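Local coordinates for protein aerobactin synthase IucA (PDB 5JM8) that is an ATP-dependent ligase of the NRPS-independent siderophore (NIS) synthetase family that takes part in assembling the siderophore aerobactin, at residues L23-K28 against H149-A154; L478-P483 against Y538-G543; F545-N550 against S561-D566. All coordinates share one frame; numbering follows the deposited sequence.

Interaction 1: L23-K28 against H149-A154; sequences LVRETK and HAFHPA. With ATP (adenosine-5'-triphosphate), chain I.
Arg25 and Phe151 form a parallel cation-pi stack, the flat guanidinium lying over one face of the phenyl ring, their planes 12° apart. Arg25 CZ sits 3.5 Å from the ring centroid of Phe151 and is displaced toward the CD2-CE2 rim, where it comes within 3.2 Å of Phe151 CE2. The arginine reaches this position from the last turn of helix 14-26: its chain leaves the backbone extended and bends at chi3 (-75°), which lays the guanidinium across the ring. Two hydrogen bonds hold the guanidinium: NH2 to the carbonyl of Thr60 and NE to the side chain of Gln61. The buried charge is therefore held both by the ring face and by hydrogen bonds. A water joins the same pieces of chain less firmly, donating to Glu26 OE2 and weakly to Phe151 O. Two residues before Phe151, His149 belongs to the ATP pocket and lays one face of its imidazole against the adenine, with CD2 3.2 Å from N1 of ATP. The imidazole is tied back to its own loop by Phe151 N, which donates to His149 ND1 over 3.1 Å, only 6° out of the imidazole plane.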
loop_
_atom_site.group_PDB
_atom_site.type_symbol
_atom_site.label_atom_id
_atom_site.label_comp_id
_atom_site.label_asym_id
_atom_site.label_seq_id
_atom_site.Cartn_x
_atom_site.Cartn_y
_atom_site.Cartn_z
ATOM N N LEU A 23 -14.682 -6.559 -43.305
ATOM C CA LEU A 23 -15.154 -6.778 -44.669
ATOM C C LEU A 23 -15.152 -5.489 -45.496
ATOM O O LEU A 23 -14.671 -5.472 -46.628
ATOM C CB LEU A 23 -16.564 -7.377 -44.646
ATOM C CG LEU A 23 -17.242 -7.617 -46.000
ATOM C CD1 LEU A 23 -16.494 -8.662 -46.813
ATOM C CD2 LEU A 23 -18.691 -8.029 -45.800
ATOM N N VAL A 24 -15.696 -4.418 -44.926
ATOM C CA VAL A 24 -15.819 -3.143 -45.629
ATOM C C VAL A 24 -14.458 -2.583 -46.052
ATOM O O VAL A 24 -14.346 -1.905 -47.073
ATOM C CB VAL A 24 -16.552 -2.103 -44.750
ATOM C CG1 VAL A 24 -16.418 -0.696 -45.325
ATOM C CG2 VAL A 24 -18.015 -2.473 -44.610
ATOM N N ARG A 25 -13.429 -2.857 -45.260
ATOM C CA ARG A 25 -12.085 -2.389 -45.572
ATOM C C ARG A 25 -11.471 -3.156 -46.744
ATOM O O ARG A 25 -10.721 -2.590 -47.537
ATOM C CB ARG A 25 -11.180 -2.514 -44.343
ATOM C CG ARG A 25 -9.700 -2.276 -44.629
ATOM C CD ARG A 25 -8.869 -2.347 -43.364
ATOM N NE ARG A 25 -9.030 -1.157 -42.536
ATOM C CZ ARG A 25 -8.420 -0.969 -41.369
ATOM N NH1 ARG A 25 -7.609 -1.899 -40.885
ATOM N NH2 ARG A 25 -8.627 0.146 -40.685
ATOM N N GLU A 26 -11.795 -4.442 -46.847
ATOM C CA GLU A 26 -11.152 -5.319 -47.823
ATOM C C GLU A 26 -11.974 -5.493 -49.100
ATOM O O GLU A 26 -11.618 -6.295 -49.965
ATOM C CB GLU A 26 -10.881 -6.687 -47.194
ATOM C CG GLU A 26 -10.033 -6.607 -45.934
ATOM C CD GLU A 26 -9.702 -7.966 -45.351
ATOM O OE1 GLU A 26 -9.774 -8.968 -46.092
ATOM O OE2 GLU A 26 -9.371 -8.027 -44.148
ATOM N N THR A 27 -13.066 -4.740 -49.213
ATOM C CA THR A 27 -13.901 -4.774 -50.409
ATOM C C THR A 27 -14.194 -3.367 -50.924
ATOM O O THR A 27 -14.239 -2.406 -50.155
ATOM C CB THR A 27 -15.245 -5.490 -50.153
ATOM O OG1 THR A 27 -16.055 -4.707 -49.267
ATOM C CG2 THR A 27 -15.019 -6.870 -49.556
ATOM N N LYS A 28 -14.386 -3.266 -52.237
ATOM C CA LYS A 28 -14.809 -2.026 -52.878
ATOM C C LYS A 28 -16.244 -2.191 -53.371
ATOM O O LYS A 28 -16.764 -1.351 -54.106
ATOM C CB LYS A 28 -13.869 -1.666 -54.032
ATOM C CG LYS A 28 -12.413 -1.455 -53.610
ATOM C CD LYS A 28 -12.240 -0.181 -52.786
ATOM C CE LYS A 28 -10.789 0.036 -52.378
ATOM N NZ LYS A 28 -10.312 -0.997 -51.416
ATOM N N HIS A 149 -9.432 -8.169 -31.808
ATOM C CA HIS A 149 -8.959 -7.459 -32.993
ATOM C C HIS A 149 -10.124 -6.788 -33.716
ATOM O O HIS A 149 -11.084 -7.448 -34.113
ATOM C CB HIS A 149 -8.233 -8.414 -33.937
ATOM C CG HIS A 149 -7.307 -7.730 -34.892
ATOM N ND1 HIS A 149 -7.715 -6.719 -35.733
ATOM C CD2 HIS A 149 -5.988 -7.916 -35.140
ATOM C CE1 HIS A 149 -6.688 -6.307 -36.456
ATOM N NE2 HIS A 149 -5.628 -7.017 -36.114
ATOM N N ALA A 150 -10.030 -5.474 -33.887
ATOM C CA ALA A 150 -11.151 -4.685 -34.382
ATOM C C ALA A 150 -11.424 -4.940 -35.860
ATOM O O ALA A 150 -12.526 -4.679 -36.343
ATOM C CB ALA A 150 -10.891 -3.205 -34.145
ATOM N N PHE A 151 -10.417 -5.440 -36.573
ATOM C CA PHE A 151 -10.543 -5.731 -38.000
ATOM C C PHE A 151 -10.211 -7.189 -38.300
ATOM O O PHE A 151 -9.495 -7.499 -39.252
ATOM C CB PHE A 151 -9.649 -4.789 -38.815
ATOM C CG PHE A 151 -10.213 -3.407 -38.954
ATOM C CD1 PHE A 151 -10.168 -2.519 -37.894
ATOM C CD2 PHE A 151 -10.797 -2.999 -40.138
ATOM C CE1 PHE A 151 -10.689 -1.247 -38.013
ATOM C CE2 PHE A 151 -11.322 -1.728 -40.263
ATOM C CZ PHE A 151 -11.270 -0.853 -39.199
ATOM N N HIS A 152 -10.737 -8.074 -37.461
ATOM C CA HIS A 152 -10.712 -9.509 -37.712
ATOM C C HIS A 152 -12.156 -10.003 -37.664
ATOM O O HIS A 152 -12.950 -9.497 -36.874
ATOM C CB HIS A 152 -9.846 -10.237 -36.680
ATOM C CG HIS A 152 -9.462 -11.625 -37.086
ATOM N ND1 HIS A 152 -10.248 -12.724 -36.818
ATOM C CD2 HIS A 152 -8.377 -12.093 -37.749
ATOM C CE1 HIS A 152 -9.664 -13.809 -37.295
ATOM N NE2 HIS A 152 -8.527 -13.453 -37.864
ATOM N N PRO A 153 -12.515 -10.970 -38.526
ATOM C CA PRO A 153 -13.898 -11.463 -38.502
ATOM C C PRO A 153 -14.223 -12.323 -37.283
ATOM O O PRO A 153 -15.349 -12.285 -36.787
ATOM C CB PRO A 153 -13.992 -12.291 -39.788
ATOM C CG PRO A 153 -12.591 -12.692 -40.084
ATOM C CD PRO A 153 -11.744 -11.548 -39.641
ATOM N N ALA A 154 -13.244 -13.095 -36.820
ATOM C CA ALA A 154 -13.417 -13.965 -35.663
ATOM C C ALA A 154 -12.280 -13.773 -34.659
ATOM O O ALA A 154 -11.459 -14.670 -34.469
ATOM C CB ALA A 154 -13.489 -15.414 -36.106
HETATM P PG ATP I . 2.861 -11.459 -26.899
HETATM O O1G ATP I . 2.570 -12.038 -25.538
HETATM O O2G ATP I . 2.657 -9.965 -26.977
HETATM O O3G ATP I . 4.174 -11.912 -27.490
HETATM P PB ATP I . 1.827 -12.692 -29.321
HETATM O O1B ATP I . 0.802 -13.793 -29.439
HETATM O O2B ATP I . 3.276 -12.986 -29.635
HETATM O O3B ATP I . 1.681 -12.034 -27.848
HETATM P PA ATP I . 0.870 -11.533 -31.759
HETATM O O1A ATP I . 1.515 -12.742 -32.388
HETATM O O2A ATP I . 1.085 -10.168 -32.367
HETATM O O3A ATP I . 1.338 -11.444 -30.221
HETATM O "O5'" ATP I . -0.717 -11.751 -31.632
HETATM C "C5'" ATP I . -1.484 -10.711 -31.034
HETATM C "C4'" ATP I . -2.703 -11.255 -30.303
HETATM O "O4'" ATP I . -3.444 -10.146 -29.790
HETATM C "C3'" ATP I . -3.638 -12.053 -31.200
HETATM O "O3'" ATP I . -3.948 -13.306 -30.577
HETATM C "C2'" ATP I . -4.880 -11.197 -31.362
HETATM O "O2'" ATP I . -6.076 -11.969 -31.260
HETATM C "C1'" ATP I . -4.803 -10.189 -30.228
HETATM N N9 ATP I . -5.218 -8.837 -30.664
HETATM C C8 ATP I . -6.238 -8.151 -30.122
HETATM N N7 ATP I . -6.381 -6.945 -30.726
HETATM C C5 ATP I . -5.432 -6.853 -31.673
HETATM C C6 ATP I . -5.026 -5.840 -32.669
HETATM N N6 ATP I . -5.703 -4.670 -32.745
HETATM N N1 ATP I . -3.980 -6.132 -33.475
HETATM C C2 ATP I . -3.315 -7.300 -33.389
HETATM N N3 ATP I . -3.635 -8.262 -32.504
HETATM C C4 ATP I . -4.665 -8.104 -31.634
HETATM O O HOH W 1 -9.350 -6.255 -42.311
#

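Interaction 2: L478-P483 against Y538-G543; sequences LLRYFP and YWNVKG
The NH1 of Arg480 donates to OD1 of Asn540 across 2.9 Å, and this is the hydrogen bond that joins the first turns of helix 475-500 to the short strand 538-540. The N-H points fairly straight at its acceptor (156°), and OD1 lies practically in the guanidinium plane. Seen from the amide, however, the nitrogen stands well above the carbonyl plane, and the two groups are turned almost perpendicular to each other. The two side chains run side by side and point the same way. Arg480 begins extended, bends at chi3 (-56°) and turns again at its last torsion, which brings NH1 to the Asn540 amide; on the way its CG passes 3.5 Å from the backbone O of Asn540. That carbonyl also lies close to NH1, but at an angle too poor for a hydrogen bond.

Beyond this polar link, buried side-chain carbons rest against backbone carbonyls of the helix. Val541 sets CG1 3.5 Å from the backbone O of Arg480, although its CB points away from the helix; with chi1 at -63°, CG1 lies beside its own backbone N. One turn along the helix, the indole of Trp539 approaches Pro483 obliquely, CZ3 lying 4.2 Å from Pro483 O. Proline has no amide hydrogen to offer the preceding turn, and the helix is kinked at this point.

Trp539 continues along helix 475-500 to Leu487, Val488 and Phe492, while its ring also meets Tyr532 of helix 528-535, which packs on Pro483 as well. Strand 538-540 itself pairs antiparallel with strand 566-568, and so the two-stranded sheet is laid against the helix that, farther on, contributes Asn489 to the ATP pocket.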
loop_
_atom_site.group_PDB
_atom_site.type_symbol
_atom_site.label_atom_id
_atom_site.label_comp_id
_atom_site.label_asym_id
_atom_site.label_seq_id
_atom_site.Cartn_x
_atom_site.Cartn_y
_atom_site.Cartn_z
ATOM N N LEU A 478 9.696 -4.042 -45.532
ATOM C CA LEU A 478 9.517 -2.987 -44.547
ATOM C C LEU A 478 8.328 -2.101 -44.899
ATOM O O LEU A 478 7.491 -1.802 -44.047
ATOM C CB LEU A 478 10.786 -2.139 -44.440
ATOM C CG LEU A 478 10.679 -0.909 -43.538
ATOM C CD1 LEU A 478 10.548 -1.332 -42.083
ATOM C CD2 LEU A 478 11.874 0.002 -43.731
ATOM N N LEU A 479 8.262 -1.683 -46.158
ATOM C CA LEU A 479 7.226 -0.757 -46.605
ATOM C C LEU A 479 5.843 -1.401 -46.606
ATOM O O LEU A 479 4.829 -0.706 -46.575
ATOM C CB LEU A 479 7.552 -0.230 -48.005
ATOM C CG LEU A 479 8.503 0.968 -48.074
ATOM C CD1 LEU A 479 9.875 0.637 -47.514
ATOM C CD2 LEU A 479 8.619 1.463 -49.507
ATOM N N ARG A 480 5.802 -2.729 -46.648
ATOM C CA ARG A 480 4.533 -3.446 -46.594
ATOM C C ARG A 480 4.028 -3.547 -45.158
ATOM O O ARG A 480 2.902 -3.152 -44.857
ATOM C CB ARG A 480 4.674 -4.845 -47.200
ATOM C CG ARG A 480 3.410 -5.692 -47.083
ATOM C CD ARG A 480 3.545 -7.036 -47.781
ATOM N NE ARG A 480 3.899 -6.896 -49.191
ATOM C CZ ARG A 480 3.091 -6.407 -50.129
ATOM N NH1 ARG A 480 1.871 -5.988 -49.817
ATOM N NH2 ARG A 480 3.510 -6.326 -51.383
ATOM N N TYR A 481 4.876 -4.066 -44.274
ATOM C CA TYR A 481 4.473 -4.379 -42.907
ATOM C C TYR A 481 4.435 -3.159 -41.989
ATOM O O TYR A 481 3.436 -2.900 -41.324
ATOM C CB TYR A 481 5.423 -5.414 -42.302
ATOM C CG TYR A 481 5.396 -6.769 -42.972
ATOM C CD1 TYR A 481 4.196 -7.401 -43.271
ATOM C CD2 TYR A 481 6.577 -7.420 -43.300
ATOM C CE1 TYR A 481 4.174 -8.643 -43.880
ATOM C CE2 TYR A 481 6.566 -8.658 -43.909
ATOM C CZ TYR A 481 5.363 -9.265 -44.198
ATOM O OH TYR A 481 5.355 -10.499 -44.804
ATOM N N PHE A 482 5.529 -2.412 -41.962
ATOM C CA PHE A 482 5.750 -1.410 -40.926
ATOM C C PHE A 482 4.681 -0.310 -40.848
ATOM O O PHE A 482 4.194 -0.002 -39.760
ATOM C CB PHE A 482 7.124 -0.777 -41.123
ATOM C CG PHE A 482 7.586 0.040 -39.954
ATOM C CD1 PHE A 482 8.264 -0.555 -38.907
ATOM C CD2 PHE A 482 7.337 1.399 -39.899
ATOM C CE1 PHE A 482 8.690 0.191 -37.829
ATOM C CE2 PHE A 482 7.765 2.150 -38.823
ATOM C CZ PHE A 482 8.441 1.545 -37.787
ATOM N N PRO A 483 4.311 0.292 -41.990
ATOM C CA PRO A 483 3.261 1.313 -41.892
ATOM C C PRO A 483 1.870 0.739 -41.600
ATOM O O PRO A 483 1.014 1.468 -41.102
ATOM C CB PRO A 483 3.297 1.991 -43.267
ATOM C CG PRO A 483 3.936 1.007 -44.170
ATOM C CD PRO A 483 4.905 0.238 -43.338
ATOM N N TYR A 538 -0.962 4.914 -52.063
ATOM C CA TYR A 538 -1.549 3.671 -51.580
ATOM C C TYR A 538 -0.581 2.911 -50.682
ATOM O O TYR A 538 0.631 2.944 -50.889
ATOM C CB TYR A 538 -1.962 2.782 -52.759
ATOM C CG TYR A 538 -3.108 3.320 -53.596
ATOM C CD1 TYR A 538 -4.239 3.867 -53.001
ATOM C CD2 TYR A 538 -3.059 3.272 -54.985
ATOM C CE1 TYR A 538 -5.287 4.353 -53.765
ATOM C CE2 TYR A 538 -4.101 3.755 -55.757
ATOM C CZ TYR A 538 -5.213 4.294 -55.141
ATOM O OH TYR A 538 -6.252 4.776 -55.903
ATOM N N TRP A 539 -1.131 2.232 -49.678
ATOM C CA TRP A 539 -0.360 1.319 -48.845
ATOM C C TRP A 539 -0.819 -0.107 -49.119
ATOM O O TRP A 539 -1.967 -0.461 -48.853
ATOM C CB TRP A 539 -0.516 1.651 -47.357
ATOM C CG TRP A 539 -0.036 3.017 -46.983
ATOM C CD1 TRP A 539 0.707 3.864 -47.749
ATOM C CD2 TRP A 539 -0.270 3.696 -45.744
ATOM N NE1 TRP A 539 0.950 5.029 -47.066
ATOM C CE2 TRP A 539 0.361 4.952 -45.831
ATOM C CE3 TRP A 539 -0.954 3.365 -44.570
ATOM C CZ2 TRP A 539 0.330 5.875 -44.790
ATOM C CZ3 TRP A 539 -0.983 4.285 -43.537
ATOM C CH2 TRP A 539 -0.346 5.524 -43.654
ATOM N N ASN A 540 0.082 -0.918 -49.661
ATOM C CA ASN A 540 -0.222 -2.311 -49.951
ATOM C C ASN A 540 0.124 -3.171 -48.744
ATOM O O ASN A 540 1.271 -3.190 -48.297
ATOM C CB ASN A 540 0.542 -2.780 -51.189
ATOM C CG ASN A 540 -0.140 -3.937 -51.887
ATOM O OD1 ASN A 540 -0.414 -4.971 -51.277
ATOM N ND2 ASN A 540 -0.425 -3.766 -53.173
ATOM N N VAL A 541 -0.877 -3.873 -48.217
ATOM C CA VAL A 541 -0.739 -4.592 -46.955
ATOM C C VAL A 541 -1.445 -5.952 -47.021
ATOM O O VAL A 541 -1.540 -6.543 -48.094
ATOM C CB VAL A 541 -1.293 -3.739 -45.790
ATOM C CG1 VAL A 541 -0.485 -2.462 -45.656
ATOM C CG2 VAL A 541 -2.765 -3.406 -46.005
ATOM N N LYS A 542 -1.927 -6.446 -45.880
ATOM C CA LYS A 542 -2.528 -7.776 -45.799
ATOM C C LYS A 542 -3.796 -7.763 -44.943
ATOM O O LYS A 542 -3.773 -7.330 -43.789
ATOM C CB LYS A 542 -1.513 -8.773 -45.234
ATOM C CG LYS A 542 -2.008 -10.208 -45.134
ATOM C CD LYS A 542 -0.962 -11.092 -44.476
ATOM C CE LYS A 542 -1.510 -12.470 -44.150
ATOM N NZ LYS A 542 -1.932 -13.200 -45.372
ATOM N N GLY A 543 -4.895 -8.244 -45.521
ATOM C CA GLY A 543 -6.177 -8.280 -44.840
ATOM C C GLY A 543 -6.357 -9.534 -44.006
ATOM O O GLY A 543 -5.709 -10.549 -44.255
#

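Interaction 3: F545-N550 against S561-D566; sequences FFCYLN and SVIYFD
The short helix 545-549 comes closest to the loop before strand 566-568 where the CA atoms of Cys547 and Ile563 lie 5.7 Å apart, within a contact made by side chains. Phe546 and Val562 meet in a CH-pi contact. The CG2 methyl of Val562 stands over one face of the Phe546 ring, 4.0 Å from its centroid and 22° off the ring normal, and is displaced toward the CG-CD2 rim, where it touches CD2 at 3.7 Å. The valine turns CG2 opposite its backbone N (chi1 64° as defined by CG1), which brings that branch onto the ring; the two side chains cross at about a right angle. Phe545, the preceding residue of the helix, places its CD1 over the centre of the opposite face, so that the Phe546 ring is sandwiched between an aromatic neighbour and the valine methyl.

Beside this pair, Ile563 sends only the end of its chain to the helix. Its CB does not face Cys547, but the bend at chi2 (73°) carries CD1 to 3.3 Å from Cys547 CB, closer than carbons normally pack. The same methyl lies 3.8 Å from Cys547 SG, and therefore lodges against the flank of the cysteine rather than its sulfur alone.

Glu26, which follows Arg25 in the chain, accepts a hydrogen bond from the Phe545 amide and a weak one from that of Phe546, gripping the first turn of helix 545-549. Phe546 also packs on Leu93 of helix 82-96, and Phe545 on Phe107 of helix 101-124. The loop, for its part, bonds through the backbones of Ile563 and Phe565 to Gly543 and Val541, just past strand 538-540.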
loop_
_atom_site.group_PDB
_atom_site.type_symbol
_atom_site.label_atom_id
_atom_site.label_comp_id
_atom_site.label_asym_id
_atom_site.label_seq_id
_atom_site.Cartn_x
_atom_site.Cartn_y
_atom_site.Cartn_z
ATOM N N PHE A 545 -9.689 -10.749 -43.169
ATOM C CA PHE A 545 -10.975 -11.375 -43.462
ATOM C C PHE A 545 -10.837 -12.494 -44.499
ATOM O O PHE A 545 -11.339 -13.598 -44.290
ATOM C CB PHE A 545 -11.977 -10.319 -43.941
ATOM C CG PHE A 545 -13.343 -10.869 -44.263
ATOM C CD1 PHE A 545 -13.572 -11.500 -45.473
ATOM C CD2 PHE A 545 -14.398 -10.734 -43.374
ATOM C CE1 PHE A 545 -14.820 -12.002 -45.787
ATOM C CE2 PHE A 545 -15.650 -11.232 -43.685
ATOM C CZ PHE A 545 -15.859 -11.870 -44.888
ATOM N N PHE A 546 -10.156 -12.218 -45.608
ATOM C CA PHE A 546 -9.997 -13.217 -46.664
ATOM C C PHE A 546 -8.806 -14.122 -46.370
ATOM O O PHE A 546 -8.679 -15.203 -46.946
ATOM C CB PHE A 546 -9.846 -12.542 -48.028
ATOM C CG PHE A 546 -11.089 -11.833 -48.483
ATOM C CD1 PHE A 546 -12.188 -12.548 -48.927
ATOM C CD2 PHE A 546 -11.162 -10.451 -48.454
ATOM C CE1 PHE A 546 -13.337 -11.900 -49.337
ATOM C CE2 PHE A 546 -12.305 -9.797 -48.862
ATOM C CZ PHE A 546 -13.395 -10.524 -49.306
ATOM N N CYS A 547 -7.943 -13.682 -45.461
ATOM C CA CYS A 547 -6.846 -14.515 -44.986
ATOM C C CYS A 547 -7.382 -15.607 -44.070
ATOM O O CYS A 547 -6.899 -16.740 -44.078
ATOM C CB CYS A 547 -5.803 -13.674 -44.249
ATOM S SG CYS A 547 -4.392 -14.615 -43.623
ATOM N N TYR A 548 -8.391 -15.254 -43.280
ATOM C CA TYR A 548 -8.986 -16.170 -42.314
ATOM C C TYR A 548 -9.915 -17.162 -43.008
ATOM O O TYR A 548 -10.083 -18.300 -42.565
ATOM C CB TYR A 548 -9.750 -15.377 -41.254
ATOM C CG TYR A 548 -10.132 -16.171 -40.032
ATOM C CD1 TYR A 548 -9.167 -16.593 -39.139
ATOM C CD2 TYR A 548 -11.456 -16.483 -39.764
ATOM C CE1 TYR A 548 -9.499 -17.312 -38.019
ATOM C CE2 TYR A 548 -11.802 -17.203 -38.641
ATOM C CZ TYR A 548 -10.815 -17.612 -37.770
ATOM O OH TYR A 548 -11.145 -18.326 -36.647
ATOM N N LEU A 549 -10.511 -16.711 -44.104
ATOM C CA LEU A 549 -11.384 -17.537 -44.927
ATOM C C LEU A 549 -10.579 -18.610 -45.660
ATOM O O LEU A 549 -11.100 -19.680 -45.979
ATOM C CB LEU A 549 -12.138 -16.644 -45.913
ATOM C CG LEU A 549 -13.090 -17.255 -46.939
ATOM C CD1 LEU A 549 -14.208 -18.047 -46.279
ATOM C CD2 LEU A 549 -13.656 -16.130 -47.787
ATOM N N ASN A 550 -9.307 -18.309 -45.919
ATOM C CA ASN A 550 -8.370 -19.260 -46.521
ATOM C C ASN A 550 -7.248 -19.662 -45.564
ATOM O O ASN A 550 -6.189 -19.034 -45.551
ATOM C CB ASN A 550 -7.749 -18.667 -47.787
ATOM C CG ASN A 550 -8.763 -18.446 -48.890
ATOM O OD1 ASN A 550 -9.761 -19.162 -48.988
ATOM N ND2 ASN A 550 -8.503 -17.456 -49.737
ATOM N N SER A 561 -4.123 -11.649 -54.898
ATOM C CA SER A 561 -4.433 -10.247 -55.137
ATOM C C SER A 561 -5.480 -9.768 -54.141
ATOM O O SER A 561 -5.688 -8.564 -53.982
ATOM C CB SER A 561 -4.925 -10.033 -56.570
ATOM N N VAL A 562 -6.135 -10.718 -53.478
ATOM C CA VAL A 562 -7.180 -10.409 -52.507
ATOM C C VAL A 562 -6.650 -10.512 -51.078
ATOM O O VAL A 562 -7.106 -9.794 -50.186
ATOM C CB VAL A 562 -8.404 -11.347 -52.669
ATOM C CG1 VAL A 562 -8.025 -12.797 -52.368
ATOM C CG2 VAL A 562 -9.545 -10.893 -51.770
ATOM N N ILE A 563 -5.700 -11.418 -50.863
ATOM C CA ILE A 563 -5.086 -11.587 -49.548
ATOM C C ILE A 563 -4.421 -10.285 -49.123
ATOM O O ILE A 563 -4.400 -9.937 -47.941
ATOM C CB ILE A 563 -4.037 -12.735 -49.538
ATOM C CG1 ILE A 563 -3.651 -13.096 -48.103
ATOM C CG2 ILE A 563 -2.793 -12.361 -50.348
ATOM C CD1 ILE A 563 -4.717 -13.852 -47.362
ATOM N N TYR A 564 -3.885 -9.575 -50.112
ATOM C CA TYR A 564 -3.238 -8.289 -49.901
ATOM C C TYR A 564 -3.959 -7.217 -50.711
ATOM O O TYR A 564 -4.232 -7.412 -51.895
ATOM C CB TYR A 564 -1.766 -8.363 -50.305
ATOM N N PHE A 565 -4.269 -6.089 -50.074
ATOM C CA PHE A 565 -5.029 -5.030 -50.730
ATOM C C PHE A 565 -4.404 -3.652 -50.522
ATOM O O PHE A 565 -3.704 -3.411 -49.538
ATOM C CB PHE A 565 -6.471 -5.025 -50.225
ATOM C CG PHE A 565 -6.606 -4.632 -48.784
ATOM C CD1 PHE A 565 -6.514 -5.584 -47.785
ATOM C CD2 PHE A 565 -6.830 -3.312 -48.429
ATOM C CE1 PHE A 565 -6.640 -5.226 -46.456
ATOM C CE2 PHE A 565 -6.956 -2.948 -47.104
ATOM C CZ PHE A 565 -6.862 -3.905 -46.115
ATOM N N ASP A 566 -4.680 -2.751 -51.460
ATOM C CA ASP A 566 -4.131 -1.404 -51.424
ATOM C C ASP A 566 -4.968 -0.493 -50.539
ATOM O O ASP A 566 -6.183 -0.380 -50.709
ATOM C CB ASP A 566 -4.042 -0.838 -52.839
ATOM C CG ASP A 566 -3.267 -1.742 -53.771
ATOM O OD1 ASP A 566 -2.465 -2.559 -53.269
ATOM O OD2 ASP A 566 -3.459 -1.643 -55.001
#

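Overall arrangement
From the N terminus, interaction 1 closes first, bringing the last turn of helix 14-26 back to the loop at 149-154 across 120 residues that include the five-stranded antiparallel sheet. Interaction 2 then closes a largely helical loop of 54 residues, and interaction 3 a short one of ten, part of it not modelled. The three follow in series and neither nest nor cross. They nonetheless adjoin in space: helix 14-26 of interaction 1 abuts helix 545-549 of interaction 3, and 538-543 runs beside 561-566. Together they tie the N-terminal helix, the adenine side of the ATP pocket and helix 475-500 to the C-terminal segment.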